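PDB 6RW0: protein angel homolog 2 from Homo sapiens, which acts as a 2',3'-cyclic phosphatase of the CCR4 family of deadenylases and probably binds the 3' untranslated regions of mRNA. Local coordinates for residues C102-Q107 with V191-L196; V54-I59 with V232-F237; C126-R131 with G138-F143; P155-R160 with D169-V174. All coordinates share one frame; numbering follows the deposited sequence.

Contact 1 of 4, residues C102-Q107 with V191-L196; sequences CLQEVQ and VANTHL. With MG (magnesium ion), chain B.
Q104 and N193 join strand 102-104 to strand 191-195 across the core. The strands belong to the two facing sheets of the beta sandwich of the endonuclease/exonuclease/phosphatase fold. They run nearly parallel, 11° apart. N193 uses both ends of its amide. CG lies anti to the backbone N (chi1 -177°), which carries the amide across to the other sheet. There N193 OD1 accepts a nearly straight bond of 2.9 Å from Q104 NE2. N193 ND2 donates to L103 O at 3.0 Å, coming from above the carbonyl plane. The two amide planes stand 80° apart. Q104 NE2 also makes a weak bond to S56 OG. Beside this pair, C102 SG rests on V191 CG1 at 3.6 Å. At the metal site, the E105 carboxylate and the H195 ring are nearly coplanar, with E105 OE2 3.2 Å from H195 CE1 at the ring edge. The same E105 OE2 binds the magnesium ion at 2.3 Å, and five waters are the other ligands. E105 OE1 takes bonds from S61 N and from one of those waters. A separate water accepts from E105 N and, in the plane of the ring, is hydrogen-bonded to H195 ND1 at 2.8 Å.

Contact 2 of 4, residues V54-I59 with V232-F237; sequences VMSYNI and VMCGDF
The N58 amide and the D236 carboxylate meet across the contact, their planes turned 51° apart. Both residues have CG anti to the backbone N, which brings the two polar ends together. N58 ND2 donates to D236 OD2 at 3.0 Å, and the acceptor lies close to the amide plane. The bond is bent, with 141° at the hydrogen. D236 OD2 uses its anti lone pair, the one away from D236 OD1. The other oxygens are held within their own chain turns: N58 OD1 by L60 N, and D236 OD1 by N238 N. N58 ND2 also reaches E105 OE2, a magnesium ligand, so N58 is a second-shell residue. Within the same strand end, I59 CG2 lies toward the rim of one face of the Y57 ring. D236 belongs to the sequence GDFN, a signature of the endonuclease/exonuclease/phosphatase fold that lies at the active site in relatives. Strands 54-58 and 232-236 face each other from the two sheets of its sandwich, crossing at -19°. At the backbone angles of G235 a beta carbon would be jammed against C234 O. Earlier along the strands, S56 OG lies 3.5 Å from C234 CB. V54 CG1 touches C234 SG at 3.6 Å and lies 4.2 Å from V232 CG1.

Contact 3 of 4, residues C126-R131 with G138-F143; sequences CEYKMR and GCAICF
C126-M130 and G138-F143 are the two arms of an antiparallel beta hairpin. Two hydrogen-bonded pairs hold it. E127 and I141 exchange N-H...O bonds in both directions, each 2.9 Å between N and O. K129 and C139 do the same; the bond from K129 N to C139 O is 2.8 Å and points nearly along the C=O axis. The side chains of C126, Y128, A140 and C142 share one face. There C126 SG and C142 SG lie 3.5 Å apart, too far for a disulfide. Y128 has CG anti to its own N (chi1 -176°), and its ring leans across to the other arm. Y128 CD1 comes within 3.3 Å of C139 O, and A140 CB sits at the ring edge. M130 N lies over the centre of one ring face, 4.0 Å above the plane. In the sandwich, strand 124-130 is the outermost strand of its sheet, and strand 137-144 joins it to strand 100-107. G138 faces both E105 and V106 in a G1 beta bulge. A beta carbon on G138 would clash with K129 O and M130 CA. Y128 OH bonds V106 O, and the ring stacks with Y111 of helix 108-121. A leucine in place of Y128 would probably leave V106 O without its hydroxyl partner and Y111 without its stacking ring. On the opposite face, K129 NZ forms a salt bridge with E157 OE2. R131 NH1 pairs with D137 OD1 by the turn.

Contact 4 of 4, residues P155-R160 with D169-V174; sequences PVEFFR and DNVGLV
F158 sets its ring beside the backbone of N170-G172, meeting it obliquely. Its CG is anti to the carbonyl carbon (chi1 -58°), which places the ring alongside N170 and V171. F158 CD2 reaches N170 CB at 3.6 Å, with that carbon in plane at the ring edge. F158 CE2 lies 3.5 Å from V171 O. G172 has no side chain, and F158 CZ comes within 4.0 Å of G172 N. With an alanine in place of F158 the ring is gone, and a gap would probably open between this backbone and helix 203-220. L173 has CG anti to its N (chi1 -176°), and its CD1 branch meets P155 CA at 3.7 Å. V171 CB packs on V156 O at 3.3 Å. Two strands of an antiparallel pair are joined here: V156 and G172 bond N to O both ways. F158 N then donates to N170 O at 3.0 Å. A water extends the link, accepting from F159 N and donating to N170 O. Strand 171-179 runs between strands 148-157 and 189-195 in one sheet of the sandwich. Helix 203-220 covers the side of V156 and F158, with M212 and Q209 on the F158 ring. K129 of strand 124-130 lies on the other side, against P155 and V171.

In the fold
From the N terminus, strand 49-58 opens contact 2 and strand 100-107 opens contact 1. The chain then closes the short hairpin of contact 3 within the first sheet. Next it passes to the second sheet and closes contact 4. Strand 189-195 follows and closes contact 1, and strand 231-236 closes contact 2. Contacts 3 and 4 thus lie in series inside the loop of contact 1, which is nested inside that of contact 2. None of the loops cross. Contacts 1 and 2 join the two sheets face to face, with centres 6 Å apart. Contacts 3 and 4 each pair strands within one sheet, and they touch across the sandwich.

Contact 1 of 4, residues C102-Q107 with V191-L196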
loop_
_atom_site.group_PDB
_atom_site.type_symbol
_atom_site.label_atom_id
_atom_site.label_comp_id
_atom_site.label_asym_id
_atom_site.label_seq_id
_atom_site.Cartn_x
_atom_site.Cartn_y
_atom_site.Cartn_z
ATOM N N CYS A 102 3.570 0.686 7.938
ATOM C CA CYS A 102 3.678 1.162 6.566
ATOM C C CYS A 102 2.611 2.231 6.428
ATOM O O CYS A 102 1.419 1.916 6.389
ATOM C CB CYS A 102 3.455 0.033 5.572
ATOM S SG CYS A 102 4.907 -1.067 5.506
ATOM N N LEU A 103 3.033 3.490 6.385
ATOM C CA LEU A 103 2.113 4.613 6.354
ATOM C C LEU A 103 2.157 5.296 4.997
ATOM O O LEU A 103 3.210 5.388 4.360
ATOM C CB LEU A 103 2.465 5.618 7.456
ATOM C CG LEU A 103 2.605 5.060 8.882
ATOM C CD1 LEU A 103 3.040 6.147 9.852
ATOM C CD2 LEU A 103 1.304 4.415 9.324
ATOM N N GLN A 104 1.001 5.788 4.564
ATOM C CA GLN A 104 0.901 6.619 3.379
ATOM C C GLN A 104 0.259 7.955 3.738
ATOM O O GLN A 104 -0.392 8.097 4.774
ATOM C CB GLN A 104 0.126 5.917 2.248
ATOM C CG GLN A 104 0.600 4.477 1.962
ATOM C CD GLN A 104 -0.043 3.456 2.868
ATOM O OE1 GLN A 104 -1.202 3.596 3.267
ATOM N NE2 GLN A 104 0.704 2.421 3.208
ATOM N N GLU A 105 0.449 8.930 2.846
ATOM C CA GLU A 105 -0.044 10.300 3.026
ATOM C C GLU A 105 0.522 10.946 4.287
ATOM O O GLU A 105 -0.163 11.686 4.995
ATOM C CB GLU A 105 -1.563 10.394 2.931
ATOM C CG GLU A 105 -2.005 10.113 1.517
ATOM C CD GLU A 105 -3.375 10.639 1.177
ATOM O OE1 GLU A 105 -3.815 11.660 1.770
ATOM O OE2 GLU A 105 -4.013 10.023 0.292
ATOM N N VAL A 106 1.796 10.664 4.546
ATOM C CA VAL A 106 2.547 11.249 5.651
ATOM C C VAL A 106 3.091 12.586 5.166
ATOM O O VAL A 106 3.977 12.630 4.308
ATOM C CB VAL A 106 3.671 10.304 6.095
ATOM C CG1 VAL A 106 4.586 10.967 7.128
ATOM C CG2 VAL A 106 3.068 8.985 6.578
ATOM N N GLN A 107 2.549 13.676 5.708
ATOM C CA GLN A 107 2.893 15.020 5.259
ATOM C C GLN A 107 4.213 15.465 5.880
ATOM O O GLN A 107 4.430 15.294 7.081
ATOM C CB GLN A 107 1.758 15.968 5.643
ATOM C CG GLN A 107 1.903 17.349 5.105
ATOM C CD GLN A 107 0.630 18.140 5.231
ATOM O OE1 GLN A 107 -0.419 17.715 4.752
ATOM N NE2 GLN A 107 0.708 19.283 5.895
ATOM N N VAL A 191 10.386 -5.383 3.442
ATOM C CA VAL A 191 9.122 -4.678 3.625
ATOM C C VAL A 191 9.049 -3.555 2.606
ATOM O O VAL A 191 9.949 -2.704 2.541
ATOM C CB VAL A 191 8.982 -4.113 5.048
ATOM C CG1 VAL A 191 7.660 -3.372 5.205
ATOM C CG2 VAL A 191 9.106 -5.214 6.080
ATOM N N ALA A 192 7.977 -3.544 1.822
ATOM C CA ALA A 192 7.772 -2.552 0.784
ATOM C C ALA A 192 6.482 -1.798 1.052
ATOM O O ALA A 192 5.538 -2.340 1.635
ATOM C CB ALA A 192 7.711 -3.212 -0.585
ATOM N N ASN A 193 6.459 -0.530 0.636
ATOM C CA ASN A 193 5.319 0.354 0.832
ATOM C C ASN A 193 5.236 1.298 -0.356
ATOM O O ASN A 193 6.264 1.765 -0.859
ATOM C CB ASN A 193 5.538 1.115 2.147
ATOM C CG ASN A 193 4.378 2.026 2.527
ATOM O OD1 ASN A 193 3.264 1.886 2.038
ATOM N ND2 ASN A 193 4.643 2.950 3.444
ATOM N N THR A 194 4.015 1.572 -0.810
ATOM C CA THR A 194 3.831 2.523 -1.893
ATOM C C THR A 194 2.449 3.142 -1.813
ATOM O O THR A 194 1.570 2.680 -1.081
ATOM C CB THR A 194 4.063 1.862 -3.262
ATOM O OG1 THR A 194 4.174 2.863 -4.281
ATOM C CG2 THR A 194 2.908 0.941 -3.659
ATOM N N HIS A 195 2.272 4.187 -2.616
ATOM C CA HIS A 195 0.982 4.837 -2.836
ATOM C C HIS A 195 0.968 5.140 -4.333
ATOM O O HIS A 195 1.662 6.051 -4.795
ATOM C CB HIS A 195 0.855 6.084 -1.975
ATOM C CG HIS A 195 -0.510 6.690 -1.988
ATOM N ND1 HIS A 195 -0.824 7.813 -1.254
ATOM C CD2 HIS A 195 -1.636 6.338 -2.646
ATOM C CE1 HIS A 195 -2.090 8.131 -1.469
ATOM N NE2 HIS A 195 -2.613 7.243 -2.295
ATOM N N LEU A 196 0.227 4.339 -5.095
ATOM C CA LEU A 196 0.203 4.492 -6.544
ATOM C C LEU A 196 -0.692 5.654 -6.968
ATOM O O LEU A 196 -1.585 6.094 -6.235
ATOM C CB LEU A 196 -0.293 3.216 -7.228
ATOM C CG LEU A 196 0.516 1.938 -6.993
ATOM C CD1 LEU A 196 -0.009 0.820 -7.891
ATOM C CD2 LEU A 196 2.006 2.167 -7.227
HETATM MG MG MG B . -6.255 10.128 -0.146
HETATM O O HOH W 1 1.291 9.176 0.080
HETATM O O HOH W 2 -5.892 12.285 0.054
HETATM O O HOH W 3 -8.522 10.277 -0.100
HETATM O O HOH W 4 -6.718 10.514 -2.633
HETATM O O HOH W 5 -6.252 9.581 2.198
HETATM O O HOH W 6 -7.055 8.103 -0.760
#

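Contact 2 of 4, residues V54-I59 with V232-F237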
loop_
_atom_site.group_PDB
_atom_site.type_symbol
_atom_site.label_atom_id
_atom_site.label_comp_id
_atom_site.label_asym_id
_atom_site.label_seq_id
_atom_site.Cartn_x
_atom_site.Cartn_y
_atom_site.Cartn_z
ATOM N N VAL A 54 2.243 -6.240 11.279
ATOM C CA VAL A 54 2.391 -5.194 10.276
ATOM C C VAL A 54 1.082 -4.431 10.166
ATOM O O VAL A 54 0.018 -5.038 9.983
ATOM C CB VAL A 54 2.749 -5.763 8.888
ATOM C CG1 VAL A 54 2.879 -4.623 7.857
ATOM C CG2 VAL A 54 4.005 -6.586 8.929
ATOM N N MET A 55 1.187 -3.120 10.222
ATOM C CA MET A 55 0.043 -2.214 10.043
ATOM C C MET A 55 0.263 -1.398 8.765
ATOM O O MET A 55 1.357 -0.888 8.617
ATOM C CB MET A 55 -0.077 -1.253 11.218
ATOM C CG MET A 55 -1.141 -0.216 10.988
ATOM S SD MET A 55 -1.257 0.954 12.346
ATOM C CE MET A 55 -2.303 0.027 13.450
ATOM N N SER A 56 -0.721 -1.320 7.873
ATOM C CA SER A 56 -0.682 -0.471 6.660
ATOM C C SER A 56 -1.769 0.583 6.851
ATOM O O SER A 56 -2.889 0.190 7.070
ATOM C CB SER A 56 -0.880 -1.257 5.404
ATOM O OG SER A 56 -0.714 -0.421 4.283
ATOM N N TYR A 57 -1.442 1.862 6.802
ATOM C CA TYR A 57 -2.441 2.905 7.094
ATOM C C TYR A 57 -2.194 4.148 6.236
ATOM O O TYR A 57 -1.156 4.748 6.396
ATOM C CB TYR A 57 -2.342 3.260 8.580
ATOM C CG TYR A 57 -3.503 4.003 9.192
ATOM C CD1 TYR A 57 -4.667 4.237 8.492
ATOM C CD2 TYR A 57 -3.434 4.412 10.501
ATOM C CE1 TYR A 57 -5.731 4.894 9.080
ATOM C CE2 TYR A 57 -4.488 5.065 11.105
ATOM C CZ TYR A 57 -5.635 5.316 10.388
ATOM O OH TYR A 57 -6.682 5.959 10.969
ATOM N N ASN A 58 -3.154 4.528 5.401
ATOM C CA ASN A 58 -3.131 5.821 4.690
ATOM C C ASN A 58 -3.790 6.783 5.692
ATOM O O ASN A 58 -4.961 6.630 5.927
ATOM C CB ASN A 58 -3.857 5.707 3.355
ATOM C CG ASN A 58 -3.963 7.037 2.650
ATOM O OD1 ASN A 58 -4.009 8.062 3.282
ATOM N ND2 ASN A 58 -4.019 7.008 1.338
ATOM N N ILE A 59 -3.035 7.709 6.277
ATOM C CA ILE A 59 -3.509 8.536 7.422
ATOM C C ILE A 59 -4.189 9.828 6.975
ATOM O O ILE A 59 -4.692 10.504 7.836
ATOM C CB ILE A 59 -2.352 8.788 8.411
ATOM C CG1 ILE A 59 -1.277 9.730 7.859
ATOM C CG2 ILE A 59 -1.763 7.467 8.871
ATOM C CD1 ILE A 59 -0.284 10.183 8.896
ATOM N N VAL A 232 6.835 -8.591 2.615
ATOM C CA VAL A 232 5.551 -7.992 2.951
ATOM C C VAL A 232 5.465 -6.697 2.159
ATOM O O VAL A 232 6.332 -5.827 2.301
ATOM C CB VAL A 232 5.409 -7.732 4.459
ATOM C CG1 VAL A 232 4.032 -7.142 4.736
ATOM C CG2 VAL A 232 5.594 -9.011 5.242
ATOM N N MET A 233 4.452 -6.590 1.298
ATOM C CA MET A 233 4.268 -5.445 0.410
ATOM C C MET A 233 2.930 -4.798 0.741
ATOM O O MET A 233 1.872 -5.393 0.500
ATOM C CB MET A 233 4.342 -5.851 -1.061
ATOM C CG MET A 233 4.113 -4.685 -2.016
ATOM S SD MET A 233 4.290 -5.105 -3.760
ATOM C CE MET A 233 2.777 -6.014 -4.071
ATOM N N CYS A 234 2.992 -3.599 1.310
ATOM C CA CYS A 234 1.823 -2.862 1.756
ATOM C C CYS A 234 1.581 -1.650 0.877
ATOM O O CYS A 234 2.487 -1.139 0.214
ATOM C CB CYS A 234 2.042 -2.313 3.164
ATOM S SG CYS A 234 2.309 -3.556 4.423
ATOM N N GLY A 235 0.368 -1.144 0.929
ATOM C CA GLY A 235 0.167 0.207 0.443
ATOM C C GLY A 235 -1.243 0.469 -0.031
ATOM O O GLY A 235 -2.145 -0.365 0.066
ATOM N N ASP A 236 -1.396 1.680 -0.565
ATOM C CA ASP A 236 -2.606 2.146 -1.232
ATOM C C ASP A 236 -2.316 2.042 -2.722
ATOM O O ASP A 236 -1.529 2.820 -3.276
ATOM C CB ASP A 236 -2.923 3.568 -0.791
ATOM C CG ASP A 236 -4.169 4.122 -1.447
ATOM O OD1 ASP A 236 -4.607 3.574 -2.478
ATOM O OD2 ASP A 236 -4.710 5.139 -0.944
ATOM N N PHE A 237 -2.914 1.040 -3.359
ATOM C CA PHE A 237 -2.687 0.741 -4.771
ATOM C C PHE A 237 -3.708 1.407 -5.677
ATOM O O PHE A 237 -3.591 1.306 -6.903
ATOM C CB PHE A 237 -2.640 -0.785 -5.000
ATOM C CG PHE A 237 -1.423 -1.437 -4.386
ATOM C CD1 PHE A 237 -1.347 -1.652 -3.017
ATOM C CD2 PHE A 237 -0.343 -1.796 -5.176
ATOM C CE1 PHE A 237 -0.227 -2.204 -2.447
ATOM C CE2 PHE A 237 0.780 -2.369 -4.607
ATOM C CZ PHE A 237 0.841 -2.566 -3.242
#

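Contact 3 of 4, residues C126-R131 with G138-F143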
loop_
_atom_site.group_PDB
_atom_site.type_symbol
_atom_site.label_atom_id
_atom_site.label_comp_id
_atom_site.label_asym_id
_atom_site.label_seq_id
_atom_site.Cartn_x
_atom_site.Cartn_y
_atom_site.Cartn_z
ATOM N N CYS A 126 12.131 5.204 12.116
ATOM C CA CYS A 126 11.288 5.655 11.013
ATOM C C CYS A 126 12.119 6.039 9.796
ATOM O O CYS A 126 13.118 6.754 9.918
ATOM C CB CYS A 126 10.488 6.890 11.435
ATOM S SG CYS A 126 9.404 6.612 12.848
ATOM N N GLU A 127 11.670 5.597 8.617
ATOM C CA GLU A 127 12.272 5.985 7.343
ATOM C C GLU A 127 11.199 6.532 6.414
ATOM O O GLU A 127 10.137 5.918 6.254
ATOM C CB GLU A 127 12.977 4.797 6.677
ATOM C CG GLU A 127 14.224 4.310 7.408
ATOM C CD GLU A 127 15.410 5.266 7.316
ATOM O OE1 GLU A 127 15.396 6.202 6.477
ATOM O OE2 GLU A 127 16.370 5.068 8.095
ATOM N N TYR A 128 11.484 7.663 5.774
ATOM C CA TYR A 128 10.506 8.386 4.979
ATOM C C TYR A 128 10.966 8.530 3.542
ATOM O O TYR A 128 12.158 8.662 3.258
ATOM C CB TYR A 128 10.352 9.793 5.554
ATOM C CG TYR A 128 9.316 10.734 4.978
ATOM C CD1 TYR A 128 7.979 10.375 4.878
ATOM C CD2 TYR A 128 9.667 12.029 4.629
ATOM C CE1 TYR A 128 7.040 11.270 4.406
ATOM C CE2 TYR A 128 8.735 12.931 4.161
ATOM C CZ TYR A 128 7.423 12.551 4.048
ATOM O OH TYR A 128 6.509 13.473 3.599
ATOM N N LYS A 129 9.996 8.550 2.640
ATOM C CA LYS A 129 10.238 8.935 1.255
ATOM C C LYS A 129 9.082 9.809 0.795
ATOM O O LYS A 129 7.958 9.325 0.623
ATOM C CB LYS A 129 10.398 7.717 0.351
ATOM C CG LYS A 129 10.611 8.062 -1.117
ATOM C CD LYS A 129 11.857 8.932 -1.324
ATOM C CE LYS A 129 12.060 9.251 -2.780
ATOM N NZ LYS A 129 13.174 10.208 -2.988
ATOM N N MET A 130 9.364 11.081 0.566
ATOM C CA MET A 130 8.362 12.041 0.129
ATOM C C MET A 130 8.163 11.943 -1.377
ATOM O O MET A 130 9.103 11.670 -2.128
ATOM C CB MET A 130 8.856 13.454 0.451
ATOM C CG MET A 130 7.811 14.537 0.336
ATOM S SD MET A 130 8.532 16.118 0.852
ATOM C CE MET A 130 9.912 16.299 -0.268
ATOM N N ARG A 131 6.921 12.167 -1.821
ATOM C CA ARG A 131 6.653 12.339 -3.241
ATOM C C ARG A 131 7.505 13.478 -3.784
ATOM O O ARG A 131 7.899 14.391 -3.052
ATOM C CB ARG A 131 5.166 12.620 -3.491
ATOM C CG ARG A 131 4.293 11.371 -3.327
ATOM C CD ARG A 131 2.996 11.527 -4.102
ATOM N NE ARG A 131 2.080 12.462 -3.467
ATOM C CZ ARG A 131 0.993 12.959 -4.045
ATOM N NH1 ARG A 131 0.214 13.785 -3.360
ATOM N NH2 ARG A 131 0.689 12.642 -5.301
ATOM N N GLY A 138 4.215 11.677 1.613
ATOM C CA GLY A 138 4.890 10.494 1.141
ATOM C C GLY A 138 4.628 9.271 1.985
ATOM O O GLY A 138 3.686 9.218 2.781
ATOM N N CYS A 139 5.480 8.282 1.776
ATOM C CA CYS A 139 5.389 7.000 2.451
ATOM C C CYS A 139 6.416 6.919 3.570
ATOM O O CYS A 139 7.547 7.411 3.446
ATOM C CB CYS A 139 5.707 5.854 1.490
ATOM S SG CYS A 139 4.518 5.570 0.201
ATOM N N ALA A 140 6.051 6.241 4.645
ATOM C CA ALA A 140 6.995 5.941 5.707
ATOM C C ALA A 140 6.934 4.454 6.017
ATOM O O ALA A 140 5.865 3.844 5.952
ATOM C CB ALA A 140 6.725 6.756 6.973
ATOM N N ILE A 141 8.086 3.869 6.320
ATOM C CA ILE A 141 8.152 2.537 6.912
ATOM C C ILE A 141 8.872 2.676 8.241
ATOM O O ILE A 141 9.988 3.204 8.296
ATOM C CB ILE A 141 8.851 1.503 6.014
ATOM C CG1 ILE A 141 8.121 1.328 4.689
ATOM C CG2 ILE A 141 8.895 0.149 6.734
ATOM C CD1 ILE A 141 8.867 0.452 3.660
ATOM N N CYS A 142 8.230 2.213 9.304
ATOM C CA CYS A 142 8.744 2.325 10.656
ATOM C C CYS A 142 8.748 0.935 11.269
ATOM O O CYS A 142 7.900 0.102 10.946
ATOM C CB CYS A 142 7.844 3.243 11.486
ATOM S SG CYS A 142 7.394 4.808 10.670
ATOM N N PHE A 143 9.692 0.650 12.140
ATOM C CA PHE A 143 9.764 -0.699 12.741
ATOM C C PHE A 143 10.309 -0.588 14.164
ATOM O O PHE A 143 11.034 0.319 14.445
ATOM C CB PHE A 143 10.602 -1.626 11.859
ATOM C CG PHE A 143 12.038 -1.206 11.773
ATOM C CD1 PHE A 143 12.498 -0.426 10.737
ATOM C CD2 PHE A 143 12.899 -1.536 12.791
ATOM C CE1 PHE A 143 13.818 -0.035 10.705
ATOM C CE2 PHE A 143 14.214 -1.142 12.758
ATOM C CZ PHE A 143 14.666 -0.403 11.711
#

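Contact 4 of 4, residues P155-R160 with D169-V174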
loop_
_atom_site.group_PDB
_atom_site.type_symbol
_atom_site.label_atom_id
_atom_site.label_comp_id
_atom_site.label_asym_id
_atom_site.label_seq_id
_atom_site.Cartn_x
_atom_site.Cartn_y
_atom_site.Cartn_z
ATOM N N PRO A 155 14.741 3.686 -1.508
ATOM C CA PRO A 155 13.631 4.489 -2.027
ATOM C C PRO A 155 13.406 4.225 -3.504
ATOM O O PRO A 155 14.319 3.856 -4.243
ATOM C CB PRO A 155 14.105 5.929 -1.797
ATOM C CG PRO A 155 15.635 5.843 -1.934
ATOM C CD PRO A 155 15.960 4.497 -1.280
ATOM N N VAL A 156 12.176 4.480 -3.952
ATOM C CA VAL A 156 11.804 4.363 -5.356
ATOM C C VAL A 156 11.074 5.640 -5.750
ATOM O O VAL A 156 10.077 6.011 -5.110
ATOM C CB VAL A 156 10.896 3.147 -5.597
ATOM C CG1 VAL A 156 10.664 2.938 -7.072
ATOM C CG2 VAL A 156 11.482 1.883 -4.973
ATOM N N GLU A 157 11.557 6.316 -6.787
ATOM C CA GLU A 157 10.860 7.458 -7.377
ATOM C C GLU A 157 10.239 7.015 -8.690
ATOM O O GLU A 157 10.955 6.555 -9.594
ATOM C CB GLU A 157 11.818 8.621 -7.633
ATOM C CG GLU A 157 12.317 9.256 -6.357
ATOM C CD GLU A 157 13.269 10.419 -6.561
ATOM O OE1 GLU A 157 13.713 10.676 -7.708
ATOM O OE2 GLU A 157 13.575 11.078 -5.543
ATOM N N PHE A 158 8.917 7.149 -8.814
ATOM C CA PHE A 158 8.280 6.763 -10.065
ATOM C C PHE A 158 8.384 7.849 -11.130
ATOM O O PHE A 158 8.169 7.556 -12.312
ATOM C CB PHE A 158 6.812 6.369 -9.854
ATOM C CG PHE A 158 6.604 5.231 -8.866
ATOM C CD1 PHE A 158 7.434 4.116 -8.853
ATOM C CD2 PHE A 158 5.559 5.275 -7.968
ATOM C CE1 PHE A 158 7.222 3.081 -7.947
ATOM C CE2 PHE A 158 5.347 4.254 -7.080
ATOM C CZ PHE A 158 6.190 3.157 -7.058
ATOM N N PHE A 159 8.748 9.047 -10.737
ATOM C CA PHE A 159 8.911 10.149 -11.705
ATOM C C PHE A 159 10.231 9.957 -12.463
ATOM O O PHE A 159 11.257 9.902 -11.821
ATOM C CB PHE A 159 8.942 11.506 -11.006
ATOM C CG PHE A 159 9.177 12.649 -11.952
ATOM C CD1 PHE A 159 8.234 12.980 -12.889
ATOM C CD2 PHE A 159 10.370 13.334 -11.945
ATOM C CE1 PHE A 159 8.461 14.002 -13.787
ATOM C CE2 PHE A 159 10.588 14.365 -12.839
ATOM C CZ PHE A 159 9.639 14.681 -13.767
ATOM N N ARG A 160 10.193 9.848 -13.784
ATOM C CA ARG A 160 11.417 9.783 -14.600
ATOM C C ARG A 160 11.377 10.973 -15.563
ATOM O O ARG A 160 10.596 10.945 -16.459
ATOM C CB ARG A 160 11.494 8.459 -15.356
ATOM C CG ARG A 160 11.912 7.281 -14.496
ATOM C CD ARG A 160 13.388 7.293 -14.186
ATOM N NE ARG A 160 14.198 7.146 -15.379
ATOM C CZ ARG A 160 14.722 6.006 -15.809
ATOM N NH1 ARG A 160 14.587 4.903 -15.102
ATOM N NH2 ARG A 160 15.336 5.957 -16.973
ATOM N N ASP A 169 4.377 12.086 -9.593
ATOM C CA ASP A 169 5.292 12.247 -8.460
ATOM C C ASP A 169 5.238 11.134 -7.419
ATOM O O ASP A 169 5.915 11.236 -6.383
ATOM C CB ASP A 169 5.069 13.614 -7.819
ATOM C CG ASP A 169 5.578 14.739 -8.700
ATOM O OD1 ASP A 169 6.748 14.660 -9.164
ATOM O OD2 ASP A 169 4.792 15.680 -8.957
ATOM N N ASN A 170 4.553 10.040 -7.697
ATOM C CA ASN A 170 4.400 8.991 -6.701
ATOM C C ASN A 170 5.723 8.286 -6.419
ATOM O O ASN A 170 6.674 8.309 -7.220
ATOM C CB ASN A 170 3.346 8.001 -7.170
ATOM C CG ASN A 170 2.038 8.673 -7.477
ATOM O OD1 ASN A 170 1.786 9.067 -8.622
ATOM N ND2 ASN A 170 1.214 8.869 -6.445
ATOM N N VAL A 171 5.760 7.634 -5.258
ATOM C CA VAL A 171 6.966 6.992 -4.760
ATOM C C VAL A 171 6.653 5.663 -4.078
ATOM O O VAL A 171 5.504 5.320 -3.791
ATOM C CB VAL A 171 7.749 7.892 -3.777
ATOM C CG1 VAL A 171 8.250 9.165 -4.447
ATOM C CG2 VAL A 171 6.888 8.240 -2.550
ATOM N N GLY A 172 7.735 4.931 -3.806
ATOM C CA GLY A 172 7.693 3.755 -2.963
ATOM C C GLY A 172 8.927 3.713 -2.085
ATOM O O GLY A 172 9.851 4.519 -2.236
ATOM N N LEU A 173 8.944 2.743 -1.176
ATOM C CA LEU A 173 10.059 2.592 -0.249
ATOM C C LEU A 173 10.166 1.121 0.112
ATOM O O LEU A 173 9.145 0.472 0.359
ATOM C CB LEU A 173 9.863 3.440 1.009
ATOM C CG LEU A 173 11.019 3.443 2.006
ATOM C CD1 LEU A 173 12.294 3.992 1.435
ATOM C CD2 LEU A 173 10.582 4.261 3.231
ATOM N N VAL A 174 11.388 0.594 0.103
ATOM C CA VAL A 174 11.647 -0.812 0.404
ATOM C C VAL A 174 12.744 -0.862 1.453
ATOM O O VAL A 174 13.831 -0.307 1.247
ATOM C CB VAL A 174 12.061 -1.604 -0.850
ATOM C CG1 VAL A 174 12.284 -3.062 -0.500
ATOM C CG2 VAL A 174 11.003 -1.449 -1.951
HETATM O O HOH W 7 8.652 10.141 -7.988
#